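PDB 2FML: MutT/nudix family protein from Enterococcus faecalis, which is of unknown function but combines a MutT/Nudix domain with a winged-helix domain related to that of NrtR regulators, and so is probably a Nudix-type transcriptional regulator. Local coordinates for residues K11-E15 against R16-L20; E86-V89 against L90-K94; I189-K192 against A193-V197; T216-E219 against A220-F224. All coordinates share one frame; numbering follows the deposited sequence.

Contact 1: residues K11-E15 against R16-L20; sequences KNYYE and RQASL
With CG of Tyr-13 anti to its backbone N (chi1 169°), the ring swings along the chain to meet Gln-17 and Ala-18 at the C-terminal end of helix 7-16, just before the short turn that leads into helix 20-27. Gln-17 is bent at CG (chi2 71°), which folds its amide back toward the Tyr-13 backbone; its CB lies 3.5 Å from Tyr-13 CD2, and ring and amide planes are 43° apart. The CB of Ala-18 touches both tyrosines, 4.0 Å from Tyr-13 CE1 and 3.9 Å from Tyr-14 CD2. Those rings also meet each other, with the edge of Tyr-13 over one face of Tyr-14, and Tyr-14 in turn stacks on Trp-26 of helix 20-27.

The backbone closes the helix through a shared acceptor. Tyr-13 O takes the N-H of Gln-17 from above its carbonyl plane and that of Ala-18 almost in line with the C=O, so one oxygen serves two donors as the chain leaves the helix. On another side of the turn, Arg-16 stretches out past Asn-12, its CD 3.8 Å from Asn-12 CB. Glu-15 O is hydrogen-bonded to Arg-69 of the second subunit, which places this helix end at the dimer interface. At the Glu-15 carboxylate a water donates to OE1, and Lys-11 NZ forms a salt bridge with the syn lone pair of OE2 at 3.0 Å.

Contact 2: residues E86-V89 against L90-K94; sequences EDSV and LRETK
Thr-93 turns its hydroxyl back along the helix onto Val-89 O, while Arg-91 and Glu-92 lie on a different side of the same helix near Ser-88. Helix 85-97 carries the Nudix box, the sequence signature of this family, and packs against strands 39-50, 106-112 and 123-131.

With OG1 beside its own backbone N (chi1 -59°), Thr-93 donates to Val-89 O at 2.6 Å. The Thr-93 N-H reaches the same oxygen at 3.0 Å, from the opposite face of the carbonyl plane, so two donors of one residue straddle it. Val-89 directs its methyls to the sheet, where they meet Val-42, Met-44 and Ile-106. Leu-90 lays its branch point against the preceding turn, CG 3.2 Å from Glu-86 O.

Arg-91 bends at chi3 (92°), which brings its guanidinium around so that Ser-88 O lies over one face; NH1 comes within 3.6 Å of Ser-88 OG. Glu-92 runs its CB and CG past Ser-88 O, 3.4 Å from each; its carboxylate is modelled implausibly close to Arg-91 NH2, which leaves that pairing doubtful. Arg-91 also bridges two other glutamates, Glu-83 through NH1 and Glu-95 through NH2. These salt bridges probably help to position both carboxylates, in a helix whose acidic residues in Nudix enzymes typically bind metal.

Contact 3: residues I189-K192 against A193-V197; sequences IIIK and AFNRV
Asn-195 N donates to Ile-191 O at 2.9 Å, nearly straight (172°), and Phe-194 N meets Ile-190 O at 2.8 Å. Matching bonds from Ala-193 and Arg-196 complete this regular turn of helix 186-200. The polar ends of the side chains reach out of it: Asn-195 ND2 donates to Leu-171 O, and Arg-196 NH1 to Leu-109 O of strand 106-112.

Around that backbone frame, Asn-195 lies alongside Ile-191 and points the same way, its ND2 3.5 Å from Ile-191 CG2. Lys-192 and Arg-196 share another flank. Bends at chi2 and chi3 fold both chains, bringing Lys-192 CD to 3.8 Å from Arg-196 NH2, yet Lys-192 NZ stays 5.3 Å from that NH2.

Further out, Ile-190, Ile-191 and Phe-194 pack on Ile-158 of strand 157-162, whereas Ala-193 rests on Leu-109, and the Phe-194 ring meets Phe-227 of helix 217-228. The helix is thus wedged between parts of the Nudix sheet by apolar groups, while its amide and guanidinium donors fasten it to backbone carbonyls. Lys-192 meets the guanidinium through a methylene and keeps its ammonium apart, so repulsion between the two like charges is probably modest.

Contact 4: residues T216-E219 against A220-F224; sequences TITE and ARKVF
A capping box starts helix 217-228, in the part of the chain related to the NrtR winged-helix domain, and the first turn then runs straight into the contact: Ala-220 N donates to Thr-216 O at 3.0 Å and Arg-221 N to Ile-217 O at 2.8 Å. In the box itself, Thr-216 OG1 accepts from Glu-219 N, and Glu-219 OE1 returns the bond by accepting from Thr-216 N, which meets it from above the carboxylate plane. The other oxygen, OE2, pairs with Lys-51.

The tight side is formed by Ile-217 and Arg-221, whose CG lies 3.3 Å from Ile-217 O. The two side chains cross at about a right angle, with Ile-217 CG2 3.8 Å from Arg-221 CD. Arg-221 has CG beside its backbone N and a bend at chi3 (63°), which carries the guanidinium back over the first turn until Thr-218 OG1 lies at its edge, near the plane, 3.4 Å from NH1. NE of the same group donates to Ile-235 O, so this bond ties the guanidinium to the chain before helix 237-244. Ile-217 packs on His-237 and Phe-240 of that helix.

Thr-218 and Lys-222 make the more exposed side. They run side by side and point the same way. Their side chains meet through a methyl and a methylene, while Lys-222 CG lies 3.1 Å from Thr-218 O. Beyond this, the extended Lys-222 chain goes on to a cation-pi contact with Tyr-232. Thr-218 CG2 lies 3.9 Å from Lys-222 CE.

Overall arrangement
All four contacts are local and follow one another along the chain, so none nests in or crosses another. Contact 1 turns helix 7-16 toward helix 20-27 in an outlying N-terminal hairpin about 42 Å, centre to centre, from the middle of the chain, where it meets the second subunit. Contacts 2 and 3 each lie within one helix, 85-97 and 186-200, both packed on strands 106-112 and 123-131 of the Nudix sheet; their centres are 20 Å apart. Contact 4 opens helix 217-228 and ties it to helix 237-244 and strand 39-50. Its nearest atoms are about 7 Å from contact 3, and it lies opposite contact 1 across the chain's centre.

Contact 1: residues K11-E15 against R16-L20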
loop_
_atom_site.group_PDB
_atom_site.type_symbol
_atom_site.label_atom_id
_atom_site.label_comp_id
_atom_site.label_asym_id
_atom_site.label_seq_id
_atom_site.Cartn_x
_atom_site.Cartn_y
_atom_site.Cartn_z
ATOM N N LYS A 11 2.931 17.908 32.059
ATOM C CA LYS A 11 2.955 17.149 30.807
ATOM C C LYS A 11 4.349 17.192 30.155
ATOM O O LYS A 11 4.829 16.193 29.615
ATOM C CB LYS A 11 1.864 17.700 29.892
ATOM C CG LYS A 11 1.885 17.305 28.454
ATOM C CD LYS A 11 0.720 17.956 27.735
ATOM C CE LYS A 11 1.012 18.219 26.252
ATOM N NZ LYS A 11 0.645 17.090 25.320
ATOM N N ASN A 12 5.051 18.302 30.186
ATOM C CA ASN A 12 6.379 18.182 29.584
ATOM C C ASN A 12 7.452 17.566 30.485
ATOM O O ASN A 12 8.389 17.004 29.964
ATOM C CB ASN A 12 6.863 19.429 28.829
ATOM C CG ASN A 12 6.853 20.586 29.684
ATOM O OD1 ASN A 12 5.973 20.662 30.528
ATOM N ND2 ASN A 12 7.850 21.475 29.566
ATOM N N TYR A 13 7.282 17.606 31.804
ATOM C CA TYR A 13 8.106 16.808 32.681
ATOM C C TYR A 13 8.008 15.306 32.251
ATOM O O TYR A 13 8.999 14.621 32.148
ATOM C CB TYR A 13 7.720 17.001 34.174
ATOM C CG TYR A 13 8.427 15.939 34.959
ATOM C CD1 TYR A 13 7.805 14.717 35.206
ATOM C CD2 TYR A 13 9.758 16.110 35.364
ATOM C CE1 TYR A 13 8.493 13.700 35.832
ATOM C CE2 TYR A 13 10.444 15.089 36.021
ATOM C CZ TYR A 13 9.801 13.895 36.218
ATOM O OH TYR A 13 10.450 12.868 36.815
ATOM N N TYR A 14 6.795 14.807 32.022
ATOM C CA TYR A 14 6.582 13.404 31.624
ATOM C C TYR A 14 7.051 13.082 30.179
ATOM O O TYR A 14 7.658 12.022 29.968
ATOM C CB TYR A 14 5.132 12.958 31.888
ATOM C CG TYR A 14 4.887 12.689 33.410
ATOM C CD1 TYR A 14 4.215 13.626 34.251
ATOM C CD2 TYR A 14 5.397 11.534 34.001
ATOM C CE1 TYR A 14 4.027 13.382 35.642
ATOM C CE2 TYR A 14 5.214 11.279 35.386
ATOM C CZ TYR A 14 4.532 12.180 36.196
ATOM O OH TYR A 14 4.465 11.837 37.555
ATOM N N GLU A 15 6.764 13.972 29.215
ATOM C CA GLU A 15 7.283 13.867 27.814
ATOM C C GLU A 15 8.811 13.952 27.684
ATOM O O GLU A 15 9.437 13.174 26.997
ATOM C CB GLU A 15 6.582 14.882 26.910
ATOM C CG GLU A 15 5.067 14.697 27.020
ATOM C CD GLU A 15 4.257 15.692 26.208
ATOM O OE1 GLU A 15 4.813 16.724 25.778
ATOM O OE2 GLU A 15 3.034 15.464 26.032
ATOM N N ARG A 16 9.398 14.879 28.422
ATOM C CA ARG A 16 10.767 15.335 28.212
ATOM C C ARG A 16 11.809 15.013 29.284
ATOM O O ARG A 16 13.005 15.060 28.991
ATOM C CB ARG A 16 10.719 16.840 27.995
ATOM C CG ARG A 16 9.857 17.150 26.809
ATOM C CD ARG A 16 9.777 18.589 26.540
ATOM N NE ARG A 16 9.237 18.810 25.192
ATOM C CZ ARG A 16 8.682 19.948 24.768
ATOM N NH1 ARG A 16 8.265 20.039 23.511
ATOM N NH2 ARG A 16 8.528 20.995 25.598
ATOM N N GLN A 17 11.390 14.737 30.526
ATOM C CA GLN A 17 12.347 14.419 31.618
ATOM C C GLN A 17 12.250 12.958 32.086
ATOM O O GLN A 17 13.284 12.300 32.347
ATOM C CB GLN A 17 12.104 15.292 32.871
ATOM C CG GLN A 17 12.885 16.613 32.980
ATOM C CD GLN A 17 12.400 17.657 31.973
ATOM O OE1 GLN A 17 13.180 18.149 31.117
ATOM N NE2 GLN A 17 11.113 18.013 32.062
ATOM N N ALA A 18 11.006 12.488 32.236
ATOM C CA ALA A 18 10.698 11.169 32.786
ATOM C C ALA A 18 11.273 10.096 31.884
ATOM O O ALA A 18 11.540 10.362 30.720
ATOM C CB ALA A 18 9.149 10.979 32.928
ATOM N N SER A 19 11.413 8.870 32.389
ATOM C CA SER A 19 11.776 7.749 31.533
ATOM C C SER A 19 10.509 7.338 30.774
ATOM O O SER A 19 9.398 7.760 31.096
ATOM C CB SER A 19 12.213 6.568 32.367
ATOM O OG SER A 19 11.079 6.120 33.059
ATOM N N LEU A 20 10.684 6.476 29.795
ATOM C CA LEU A 20 9.586 5.897 29.089
ATOM C C LEU A 20 8.441 4.966 29.671
ATOM O O LEU A 20 7.302 5.308 29.420
ATOM C CB LEU A 20 10.153 5.230 27.828
ATOM C CG LEU A 20 9.183 4.452 26.914
ATOM C CD1 LEU A 20 8.307 5.375 26.118
ATOM C CD2 LEU A 20 10.013 3.523 25.938
HETATM O O HOH W 1 7.472 17.163 24.063
#

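Contact 2: residues E86-V89 against L90-K94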
loop_
_atom_site.group_PDB
_atom_site.type_symbol
_atom_site.label_atom_id
_atom_site.label_comp_id
_atom_site.label_asym_id
_atom_site.label_seq_id
_atom_site.Cartn_x
_atom_site.Cartn_y
_atom_site.Cartn_z
ATOM N N GLU A 86 -2.971 -7.527 8.695
ATOM C CA GLU A 86 -2.544 -8.847 8.253
ATOM C C GLU A 86 -3.245 -10.031 9.028
ATOM O O GLU A 86 -3.841 -10.932 8.417
ATOM C CB GLU A 86 -1.018 -8.995 8.408
ATOM C CG GLU A 86 -0.200 -8.242 7.419
ATOM C CD GLU A 86 0.108 -6.784 7.848
ATOM O OE1 GLU A 86 -0.367 -6.314 8.917
ATOM O OE2 GLU A 86 0.865 -6.107 7.097
ATOM N N ASP A 87 -3.154 -10.025 10.348
ATOM C CA ASP A 87 -3.831 -10.997 11.225
ATOM C C ASP A 87 -5.344 -11.003 10.940
ATOM O O ASP A 87 -5.986 -12.056 10.813
ATOM C CB ASP A 87 -3.682 -10.518 12.671
ATOM C CG ASP A 87 -2.299 -10.734 13.232
ATOM O OD1 ASP A 87 -1.509 -11.510 12.630
ATOM O OD2 ASP A 87 -2.026 -10.152 14.328
ATOM N N SER A 88 -5.892 -9.797 10.856
ATOM C CA SER A 88 -7.326 -9.616 10.750
ATOM C C SER A 88 -7.857 -10.184 9.388
ATOM O O SER A 88 -8.916 -10.875 9.326
ATOM C CB SER A 88 -7.652 -8.104 10.956
ATOM O OG SER A 88 -9.059 -7.876 10.945
ATOM N N VAL A 89 -7.135 -9.912 8.306
ATOM C CA VAL A 89 -7.631 -10.344 6.975
ATOM C C VAL A 89 -7.604 -11.867 6.836
ATOM O O VAL A 89 -8.494 -12.458 6.212
ATOM C CB VAL A 89 -6.954 -9.608 5.769
ATOM C CG1 VAL A 89 -5.519 -10.144 5.483
ATOM C CG2 VAL A 89 -7.881 -9.687 4.537
ATOM N N LEU A 90 -6.604 -12.495 7.450
ATOM C CA LEU A 90 -6.537 -13.931 7.514
ATOM C C LEU A 90 -7.622 -14.594 8.355
ATOM O O LEU A 90 -8.115 -15.634 7.976
ATOM C CB LEU A 90 -5.155 -14.407 8.015
ATOM C CG LEU A 90 -3.811 -13.972 7.392
ATOM C CD1 LEU A 90 -2.674 -14.683 8.197
ATOM C CD2 LEU A 90 -3.752 -14.261 5.956
ATOM N N ARG A 91 -7.942 -13.998 9.503
ATOM C CA ARG A 91 -9.048 -14.417 10.387
ATOM C C ARG A 91 -10.434 -14.236 9.704
ATOM O O ARG A 91 -11.264 -15.152 9.733
ATOM C CB ARG A 91 -8.993 -13.545 11.632
ATOM C CG ARG A 91 -9.698 -14.035 12.892
ATOM C CD ARG A 91 -9.918 -12.836 13.755
ATOM N NE ARG A 91 -11.216 -12.363 13.388
ATOM C CZ ARG A 91 -11.602 -11.144 13.095
ATOM N NH1 ARG A 91 -10.821 -10.078 13.108
ATOM N NH2 ARG A 91 -12.848 -11.025 12.776
ATOM N N GLU A 92 -10.673 -13.077 9.101
ATOM C CA GLU A 92 -11.931 -12.793 8.361
ATOM C C GLU A 92 -12.161 -13.656 7.147
ATOM O O GLU A 92 -13.285 -14.061 6.885
ATOM C CB GLU A 92 -12.037 -11.331 7.978
ATOM C CG GLU A 92 -12.276 -10.432 9.181
ATOM C CD GLU A 92 -13.719 -10.518 9.765
ATOM O OE1 GLU A 92 -14.664 -11.015 9.101
ATOM O OE2 GLU A 92 -13.912 -10.026 10.895
ATOM N N THR A 93 -11.090 -13.983 6.438
ATOM C CA THR A 93 -11.182 -14.842 5.264
ATOM C C THR A 93 -11.541 -16.260 5.688
ATOM O O THR A 93 -12.427 -16.877 5.096
ATOM C CB THR A 93 -9.874 -14.829 4.446
ATOM O OG1 THR A 93 -9.609 -13.489 4.051
ATOM C CG2 THR A 93 -9.911 -15.826 3.203
ATOM N N LYS A 94 -10.885 -16.765 6.721
ATOM C CA LYS A 94 -11.267 -18.047 7.277
ATOM C C LYS A 94 -12.706 -18.092 7.819
ATOM O O LYS A 94 -13.431 -19.028 7.514
ATOM C CB LYS A 94 -10.268 -18.521 8.330
ATOM C CG LYS A 94 -10.451 -19.986 8.633
ATOM C CD LYS A 94 -9.668 -20.423 9.849
ATOM C CE LYS A 94 -10.086 -21.848 10.253
ATOM N NZ LYS A 94 -9.415 -22.150 11.553
#

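Contact 3: residues I189-K192 against A193-V197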
loop_
_atom_site.group_PDB
_atom_site.type_symbol
_atom_site.label_atom_id
_atom_site.label_comp_id
_atom_site.label_asym_id
_atom_site.label_seq_id
_atom_site.Cartn_x
_atom_site.Cartn_y
_atom_site.Cartn_z
ATOM N N ILE A 189 -11.646 -1.926 -5.899
ATOM C CA ILE A 189 -10.699 -2.809 -5.295
ATOM C C ILE A 189 -10.339 -4.003 -6.238
ATOM O O ILE A 189 -9.170 -4.370 -6.342
ATOM C CB ILE A 189 -11.191 -3.351 -3.903
ATOM C CG1 ILE A 189 -11.786 -2.254 -2.956
ATOM C CG2 ILE A 189 -10.096 -4.215 -3.302
ATOM C CD1 ILE A 189 -12.056 -2.788 -1.493
ATOM N N ILE A 190 -11.314 -4.597 -6.910
ATOM C CA ILE A 190 -11.006 -5.685 -7.847
ATOM C C ILE A 190 -10.168 -5.235 -9.057
ATOM O O ILE A 190 -9.173 -5.887 -9.459
ATOM C CB ILE A 190 -12.284 -6.437 -8.262
ATOM C CG1 ILE A 190 -12.727 -7.221 -7.043
ATOM C CG2 ILE A 190 -12.001 -7.457 -9.490
ATOM C CD1 ILE A 190 -14.076 -7.784 -7.061
ATOM N N ILE A 191 -10.550 -4.100 -9.620
ATOM C CA ILE A 191 -9.778 -3.444 -10.678
ATOM C C ILE A 191 -8.354 -3.123 -10.194
ATOM O O ILE A 191 -7.376 -3.378 -10.905
ATOM C CB ILE A 191 -10.542 -2.170 -11.151
ATOM C CG1 ILE A 191 -11.854 -2.578 -11.829
ATOM C CG2 ILE A 191 -9.709 -1.225 -11.999
ATOM C CD1 ILE A 191 -11.709 -3.276 -13.067
ATOM N N LYS A 192 -8.218 -2.566 -8.996
ATOM C CA LYS A 192 -6.846 -2.335 -8.434
ATOM C C LYS A 192 -6.018 -3.627 -8.386
ATOM O O LYS A 192 -4.855 -3.635 -8.787
ATOM C CB LYS A 192 -6.889 -1.648 -7.061
ATOM C CG LYS A 192 -5.539 -1.120 -6.452
ATOM C CD LYS A 192 -5.043 0.289 -6.971
ATOM C CE LYS A 192 -5.893 1.497 -6.636
ATOM N NZ LYS A 192 -5.149 2.827 -7.097
ATOM N N ALA A 193 -6.630 -4.707 -7.916
ATOM C CA ALA A 193 -5.983 -6.027 -7.835
ATOM C C ALA A 193 -5.620 -6.556 -9.204
ATOM O O ALA A 193 -4.488 -7.101 -9.396
ATOM C CB ALA A 193 -6.888 -7.047 -7.069
ATOM N N PHE A 194 -6.541 -6.398 -10.173
ATOM C CA PHE A 194 -6.311 -6.944 -11.502
ATOM C C PHE A 194 -5.156 -6.212 -12.203
ATOM O O PHE A 194 -4.267 -6.851 -12.797
ATOM C CB PHE A 194 -7.613 -6.911 -12.344
ATOM C CG PHE A 194 -7.515 -7.681 -13.614
ATOM C CD1 PHE A 194 -7.852 -9.010 -13.648
ATOM C CD2 PHE A 194 -7.015 -7.079 -14.780
ATOM C CE1 PHE A 194 -7.716 -9.740 -14.856
ATOM C CE2 PHE A 194 -6.843 -7.805 -15.983
ATOM C CZ PHE A 194 -7.216 -9.141 -16.007
ATOM N N ASN A 195 -5.197 -4.877 -12.149
ATOM C CA ASN A 195 -4.172 -4.013 -12.758
ATOM C C ASN A 195 -2.799 -4.175 -12.044
ATOM O O ASN A 195 -1.753 -4.056 -12.679
ATOM C CB ASN A 195 -4.667 -2.549 -12.724
ATOM C CG ASN A 195 -5.714 -2.288 -13.779
ATOM O OD1 ASN A 195 -5.753 -3.012 -14.774
ATOM N ND2 ASN A 195 -6.564 -1.281 -13.591
ATOM N N ARG A 196 -2.819 -4.460 -10.737
ATOM C CA ARG A 196 -1.583 -4.647 -9.980
ATOM C C ARG A 196 -0.828 -5.871 -10.481
ATOM O O ARG A 196 0.395 -5.833 -10.603
ATOM C CB ARG A 196 -1.841 -4.750 -8.454
ATOM C CG ARG A 196 -0.574 -5.118 -7.602
ATOM C CD ARG A 196 0.355 -3.907 -7.450
ATOM N NE ARG A 196 -0.444 -2.657 -7.342
ATOM C CZ ARG A 196 -0.784 -2.041 -6.227
ATOM N NH1 ARG A 196 -0.388 -2.524 -5.044
ATOM N NH2 ARG A 196 -1.508 -0.921 -6.299
ATOM N N VAL A 197 -1.558 -6.946 -10.752
ATOM C CA VAL A 197 -0.985 -8.171 -11.344
ATOM C C VAL A 197 -0.383 -7.942 -12.780
ATOM O O VAL A 197 0.796 -8.262 -13.029
ATOM C CB VAL A 197 -2.029 -9.341 -11.359
ATOM C CG1 VAL A 197 -1.446 -10.590 -12.064
ATOM C CG2 VAL A 197 -2.558 -9.657 -9.935
#

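Contact 4: residues T216-E219 against A220-F224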
loop_
_atom_site.group_PDB
_atom_site.type_symbol
_atom_site.label_atom_id
_atom_site.label_comp_id
_atom_site.label_asym_id
_atom_site.label_seq_id
_atom_site.Cartn_x
_atom_site.Cartn_y
_atom_site.Cartn_z
ATOM N N THR A 216 4.934 -25.591 -16.601
ATOM C CA THR A 216 5.545 -25.350 -17.905
ATOM C C THR A 216 5.492 -23.868 -18.365
ATOM O O THR A 216 4.693 -23.022 -17.851
ATOM C CB THR A 216 4.913 -26.243 -19.026
ATOM O OG1 THR A 216 3.522 -25.940 -19.147
ATOM C CG2 THR A 216 5.072 -27.715 -18.724
ATOM N N ILE A 217 6.340 -23.550 -19.344
ATOM C CA ILE A 217 6.259 -22.263 -20.034
ATOM C C ILE A 217 4.862 -22.028 -20.697
ATOM O O ILE A 217 4.345 -20.924 -20.641
ATOM C CB ILE A 217 7.458 -22.031 -21.001
ATOM C CG1 ILE A 217 8.800 -22.160 -20.255
ATOM C CG2 ILE A 217 7.368 -20.646 -21.627
ATOM C CD1 ILE A 217 8.941 -21.274 -18.978
ATOM N N THR A 218 4.251 -23.071 -21.277
ATOM C CA THR A 218 2.863 -22.976 -21.793
ATOM C C THR A 218 1.806 -22.609 -20.719
ATOM O O THR A 218 0.940 -21.752 -20.956
ATOM C CB THR A 218 2.431 -24.242 -22.597
ATOM O OG1 THR A 218 3.349 -24.443 -23.677
ATOM C CG2 THR A 218 1.011 -24.059 -23.190
ATOM N N GLU A 219 1.860 -23.246 -19.556
ATOM C CA GLU A 219 0.944 -22.849 -18.465
ATOM C C GLU A 219 1.168 -21.381 -18.052
ATOM O O GLU A 219 0.218 -20.618 -17.887
ATOM C CB GLU A 219 1.053 -23.790 -17.248
ATOM C CG GLU A 219 0.618 -25.266 -17.505
ATOM C CD GLU A 219 1.093 -26.261 -16.410
ATOM O OE1 GLU A 219 1.999 -25.910 -15.618
ATOM O OE2 GLU A 219 0.540 -27.384 -16.324
ATOM N N ALA A 220 2.429 -20.988 -17.886
ATOM C CA ALA A 220 2.754 -19.626 -17.492
ATOM C C ALA A 220 2.283 -18.649 -18.548
ATOM O O ALA A 220 1.721 -17.624 -18.217
ATOM C CB ALA A 220 4.268 -19.470 -17.249
ATOM N N ARG A 221 2.546 -18.945 -19.825
ATOM C CA ARG A 221 1.966 -18.142 -20.909
ATOM C C ARG A 221 0.421 -18.009 -20.829
ATOM O O ARG A 221 -0.102 -16.915 -21.048
ATOM C CB ARG A 221 2.411 -18.654 -22.273
ATOM C CG ARG A 221 3.872 -18.334 -22.584
ATOM C CD ARG A 221 4.484 -19.304 -23.644
ATOM N NE ARG A 221 3.781 -19.154 -24.904
ATOM C CZ ARG A 221 3.188 -20.137 -25.569
ATOM N NH1 ARG A 221 3.248 -21.387 -25.131
ATOM N NH2 ARG A 221 2.544 -19.861 -26.697
ATOM N N LYS A 222 -0.284 -19.107 -20.517
ATOM C CA LYS A 222 -1.779 -19.149 -20.441
ATOM C C LYS A 222 -2.343 -18.300 -19.305
ATOM O O LYS A 222 -3.401 -17.701 -19.436
ATOM C CB LYS A 222 -2.278 -20.600 -20.320
ATOM C CG LYS A 222 -2.043 -21.493 -21.607
ATOM C CD LYS A 222 -3.039 -22.669 -21.672
ATOM C CE LYS A 222 -2.807 -23.627 -22.833
ATOM N NZ LYS A 222 -3.922 -24.660 -22.870
ATOM N N VAL A 223 -1.620 -18.251 -18.184
ATOM C CA VAL A 223 -1.946 -17.378 -17.085
ATOM C C VAL A 223 -1.702 -15.916 -17.492
ATOM O O VAL A 223 -2.607 -15.092 -17.405
ATOM C CB VAL A 223 -1.170 -17.748 -15.825
ATOM C CG1 VAL A 223 -1.340 -16.650 -14.784
ATOM C CG2 VAL A 223 -1.641 -19.087 -15.304
ATOM N N PHE A 224 -0.500 -15.605 -17.955
ATOM C CA PHE A 224 -0.212 -14.295 -18.492
ATOM C C PHE A 224 -1.224 -13.801 -19.549
ATOM O O PHE A 224 -1.595 -12.639 -19.539
ATOM C CB PHE A 224 1.183 -14.278 -19.094
ATOM C CG PHE A 224 2.242 -13.807 -18.150
ATOM C CD1 PHE A 224 2.485 -14.493 -16.945
ATOM C CD2 PHE A 224 3.013 -12.671 -18.464
ATOM C CE1 PHE A 224 3.472 -14.055 -16.060
ATOM C CE2 PHE A 224 4.010 -12.231 -17.596
ATOM C CZ PHE A 224 4.241 -12.932 -16.386
#